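Local structure of VMB-1 (Vibrio alginolyticus, 6JV4) at residues K16-D19 with N20-Q23; G143-E146 with D147-V150. The protein probably hydrolyses beta-lactam antibiotics with the help of zinc ions, opening the lactam ring with water to give a substituted beta-amino acid. One frame throughout, in Å; residues are numbered along the deposited sequence.

Interaction 1. Residues K16-D19 with N20-Q23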
loop_
_atom_site.group_PDB
_atom_site.type_symbol
_atom_site.label_atom_id
_atom_site.label_comp_id
_atom_site.label_asym_id
_atom_site.label_seq_id
_atom_site.Cartn_x
_atom_site.Cartn_y
_atom_site.Cartn_z
ATOM N N LYS A 16 -5.852 -0.926 15.302
ATOM C CA LYS A 16 -4.657 -0.231 15.820
ATOM C C LYS A 16 -3.461 -1.192 15.822
ATOM O O LYS A 16 -3.598 -2.316 16.342
ATOM C CB LYS A 16 -4.975 0.273 17.219
ATOM C CG LYS A 16 -3.844 1.078 17.820
ATOM C CD LYS A 16 -4.140 1.487 19.256
ATOM C CE LYS A 16 -3.351 2.708 19.654
ATOM N NZ LYS A 16 -3.366 2.857 21.123
ATOM N N LEU A 17 -2.357 -0.798 15.201
ATOM C CA LEU A 17 -1.117 -1.625 15.132
ATOM C C LEU A 17 -0.156 -1.052 16.183
ATOM O O LEU A 17 0.586 -1.819 16.786
ATOM C CB LEU A 17 -0.475 -1.626 13.729
ATOM C CG LEU A 17 -1.341 -2.159 12.585
ATOM C CD1 LEU A 17 -0.548 -2.206 11.279
ATOM C CD2 LEU A 17 -1.887 -3.534 12.889
ATOM N N SER A 18 -0.191 0.249 16.395
ATOM C CA SER A 18 0.620 0.919 17.446
ATOM C C SER A 18 -0.018 2.259 17.731
ATOM O O SER A 18 -0.974 2.615 17.053
ATOM C CB SER A 18 2.068 1.032 17.008
ATOM O OG SER A 18 2.207 2.025 15.981
ATOM N N ASP A 19 0.471 3.019 18.719
ATOM C CA ASP A 19 -0.121 4.331 19.055
ATOM C C ASP A 19 -0.178 5.241 17.843
ATOM O O ASP A 19 -1.071 6.069 17.776
ATOM C CB ASP A 19 0.699 5.038 20.142
ATOM C CG ASP A 19 0.422 4.456 21.508
ATOM O OD1 ASP A 19 -0.666 3.856 21.690
ATOM O OD2 ASP A 19 1.313 4.548 22.351
ATOM N N ASN A 20 0.772 5.103 16.920
ATOM C CA ASN A 20 0.885 6.052 15.787
ATOM C C ASN A 20 0.441 5.389 14.461
ATOM O O ASN A 20 0.576 6.051 13.448
ATOM C CB ASN A 20 2.303 6.599 15.696
ATOM C CG ASN A 20 2.641 7.411 16.929
ATOM O OD1 ASN A 20 1.883 8.296 17.299
ATOM N ND2 ASN A 20 3.743 7.083 17.584
ATOM N N VAL A 21 0.085 4.101 14.457
ATOM C CA VAL A 21 -0.138 3.370 13.178
ATOM C C VAL A 21 -1.467 2.622 13.277
ATOM O O VAL A 21 -1.563 1.693 14.111
ATOM C CB VAL A 21 1.039 2.434 12.839
ATOM C CG1 VAL A 21 0.865 1.768 11.481
ATOM C CG2 VAL A 21 2.375 3.184 12.821
ATOM N N TYR A 22 -2.385 2.903 12.353
ATOM C CA TYR A 22 -3.645 2.163 12.221
ATOM C C TYR A 22 -3.676 1.504 10.850
ATOM O O TYR A 22 -3.105 2.057 9.896
ATOM C CB TYR A 22 -4.832 3.099 12.394
ATOM C CG TYR A 22 -5.003 3.523 13.833
ATOM C CD1 TYR A 22 -5.972 2.944 14.645
ATOM C CD2 TYR A 22 -4.190 4.511 14.361
ATOM C CE1 TYR A 22 -6.137 3.354 15.965
ATOM C CE2 TYR A 22 -4.355 4.943 15.675
ATOM C CZ TYR A 22 -5.316 4.350 16.471
ATOM O OH TYR A 22 -5.449 4.794 17.764
ATOM N N GLN A 23 -4.257 0.331 10.826
ATOM C CA GLN A 23 -4.556 -0.383 9.596
ATOM C C GLN A 23 -5.975 -0.021 9.173
ATOM O O GLN A 23 -6.916 -0.348 9.910
ATOM C CB GLN A 23 -4.387 -1.869 9.853
ATOM C CG GLN A 23 -4.647 -2.781 8.655
ATOM C CD GLN A 23 -4.563 -4.231 9.088
ATOM O OE1 GLN A 23 -4.421 -4.541 10.265
ATOM N NE2 GLN A 23 -4.634 -5.166 8.164
HETATM O O HOH W 1 3.851 3.728 17.055
#
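Lys16 lays its aliphatic chain over one face of the Tyr22 ring, and CG stands 4.1 Å from the ring centroid, 28° off the normal, a CH-pi contact. Farther along the chain, CE passes 3.5 Å from Tyr22 OH. With CG anti to the backbone N (chi1 -177°) and every later torsion also extended, the lysine runs past the phenol, and its NZ meets Asp19 OD1 at 2.9 Å in a salt bridge, nearly in line with the C-O bond. A long side chain suits this place because its methylenes use the aromatic surface while its charge goes to the turn.

The backbone that sets these side chains is a classic beta bulge, with Leu17 and Ser18 both opposite Val21. Val21 O accepts two hydrogen bonds, from Leu17 N at 2.8 Å and from Ser18 N at 3.0 Å, both in the carbonyl plane. Val21 N returns a bond to Ser18 O at 3.2 Å, closing a type I turn over Ser18 to Val21, although the donor stands well above that carbonyl plane. On the sheet face of Ser18 and Val21, Ser18 OG lies 3.4 Å from Val21 CG2 and binds a water. Leu17 CD1 lies against Val21 CG1, and the leucine side chain also touches Leu41 of strand 36-45.

Farther out, Trp67 meets the Tyr22 ring edge-to-face, and Gln23 NE2 is hydrogen-bonded to Ser39 OG. The hairpin thus joins edge strand 13-16 to strand 21-30, and its chemistry implies a turn set by main-chain bonds, with an ion pair on its exposed side that solvent probably weakens.

Interaction 2. Residues G143-E146 with D147-V150. With ZN (zinc ion), chain E.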
loop_
_atom_site.group_PDB
_atom_site.type_symbol
_atom_site.label_atom_id
_atom_site.label_comp_id
_atom_site.label_asym_id
_atom_site.label_seq_id
_atom_site.Cartn_x
_atom_site.Cartn_y
_atom_site.Cartn_z
ATOM N N GLY A 143 6.971 -6.067 -9.757
ATOM C CA GLY A 143 6.459 -7.339 -9.220
ATOM C C GLY A 143 5.002 -7.480 -9.564
ATOM O O GLY A 143 4.663 -7.825 -10.708
ATOM N N HIS A 144 4.154 -7.185 -8.612
ATOM C CA HIS A 144 2.690 -7.150 -8.832
ATOM C C HIS A 144 2.357 -6.200 -9.989
ATOM O O HIS A 144 1.462 -6.524 -10.823
ATOM C CB HIS A 144 2.013 -6.760 -7.543
ATOM C CG HIS A 144 0.568 -6.458 -7.729
ATOM N ND1 HIS A 144 -0.346 -7.452 -8.006
ATOM C CD2 HIS A 144 -0.112 -5.294 -7.743
ATOM C CE1 HIS A 144 -1.542 -6.884 -8.093
ATOM N NE2 HIS A 144 -1.443 -5.594 -7.929
ATOM N N THR A 145 3.021 -5.054 -10.022
ATOM C CA THR A 145 2.945 -4.098 -11.122
ATOM C C THR A 145 4.361 -3.558 -11.359
ATOM O O THR A 145 5.259 -3.763 -10.543
ATOM C CB THR A 145 1.950 -2.961 -10.875
ATOM O OG1 THR A 145 2.383 -2.343 -9.661
ATOM C CG2 THR A 145 0.510 -3.402 -10.764
ATOM N N GLU A 146 4.509 -2.840 -12.447
ATOM C CA GLU A 146 5.784 -2.195 -12.805
ATOM C C GLU A 146 6.157 -1.196 -11.709
ATOM O O GLU A 146 7.376 -1.007 -11.465
ATOM C CB GLU A 146 5.540 -1.474 -14.137
ATOM C CG GLU A 146 6.666 -0.634 -14.618
ATOM C CD GLU A 146 6.351 0.174 -15.891
ATOM O OE1 GLU A 146 5.245 0.016 -16.485
ATOM O OE2 GLU A 146 7.254 0.881 -16.336
ATOM N N ASP A 147 5.141 -0.489 -11.167
ATOM C CA ASP A 147 5.322 0.722 -10.334
ATOM C C ASP A 147 5.302 0.457 -8.828
ATOM O O ASP A 147 5.548 1.410 -8.073
ATOM C CB ASP A 147 4.268 1.774 -10.676
ATOM C CG ASP A 147 2.858 1.296 -10.381
ATOM O OD1 ASP A 147 2.583 0.131 -10.672
ATOM O OD2 ASP A 147 2.083 2.102 -9.875
ATOM N N ASN A 148 5.030 -0.750 -8.371
ATOM C CA ASN A 148 4.713 -0.998 -6.947
ATOM C C ASN A 148 5.858 -0.495 -6.039
ATOM O O ASN A 148 7.053 -0.780 -6.344
ATOM C CB ASN A 148 4.326 -2.461 -6.677
ATOM C CG ASN A 148 5.276 -3.524 -7.183
ATOM O OD1 ASN A 148 6.518 -3.277 -7.371
ATOM N ND2 ASN A 148 4.725 -4.675 -7.443
ATOM N N ILE A 149 5.519 0.221 -4.971
ATOM C CA ILE A 149 6.483 0.623 -3.912
ATOM C C ILE A 149 6.088 0.005 -2.588
ATOM O O ILE A 149 4.927 -0.375 -2.371
ATOM C CB ILE A 149 6.528 2.170 -3.802
ATOM C CG1 ILE A 149 5.158 2.786 -3.626
ATOM C CG2 ILE A 149 7.240 2.755 -5.017
ATOM C CD1 ILE A 149 5.173 4.246 -3.188
ATOM N N VAL A 150 7.053 -0.043 -1.666
ATOM C CA VAL A 150 6.768 -0.413 -0.273
ATOM C C VAL A 150 7.067 0.809 0.597
ATOM O O VAL A 150 7.790 1.728 0.161
ATOM C CB VAL A 150 7.572 -1.653 0.150
ATOM C CG1 VAL A 150 7.237 -2.854 -0.732
ATOM C CG2 VAL A 150 9.070 -1.373 0.204
HETATM ZN ZN ZN E . -2.934 -4.216 -7.908
#
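Thr145 OG1 donates a hydrogen bond of 2.7 Å to Asp147 OD1, approaching from above the carboxylate, 37° out of its plane. Both side chains take the first-torsion position between the backbone N and the carbonyl carbon (chi1 near +60°), which folds the hydroxyl and the acid back over the bend. A short hydroxyl and a short acid suit a link between residues only two apart. The other oxygen, Asp147 OD2, is hydrogen-bonded to Thr107 OG1, so the buried carboxylate has a partner on each oxygen.

Packing is close on the inner side of the bend. Asn148 packs its side chain against the backbone of His144 and Thr145, and its CB lies 3.6 Å from Thr145 OG1. Gly143 N bonds to Thr145 O at 3.0 Å, tightening the turn. His144 leaves this bend with CG anti to its backbone N (chi1 169°), carrying the imidazole to the zinc ion, which NE2 binds at 2.0 Å; His82 and His84 bind the same ion, which has further ligands outside this loop.

Glu146 lies on the looser, partly solvent-exposed side, its extended chain reaching Lys109 in a salt bridge on helix 105-113. The loop that carries this zinc ligand is thus tied by one acid to Thr145 and Thr107 and by the other to Lys109, and the two hydroxyls on Asp147 would be expected to offset its buried negative charge.

In the fold
Interactions 1 and 2 lie on opposite sides of the chain's centre, with centres about 24 Å apart and nearest atoms about 13 Å apart, and they share no element. Residues 16-23 form a partly buried hairpin at the edge of the seven-stranded sheet, whereas 143-150 form a buried loop leading into strand 150-153 of the five-stranded one. The two sheets belong to the alpha-beta/beta-alpha sandwich of metallo-beta-lactamases. Place and chemistry go together: the sheet-edge hairpin relies on strand pairing, an aromatic face and an ion pair, while the buried metal-site loop relies on a hydroxyl-carboxylate bond and metal coordination. Only interaction 2 supplies a zinc ligand.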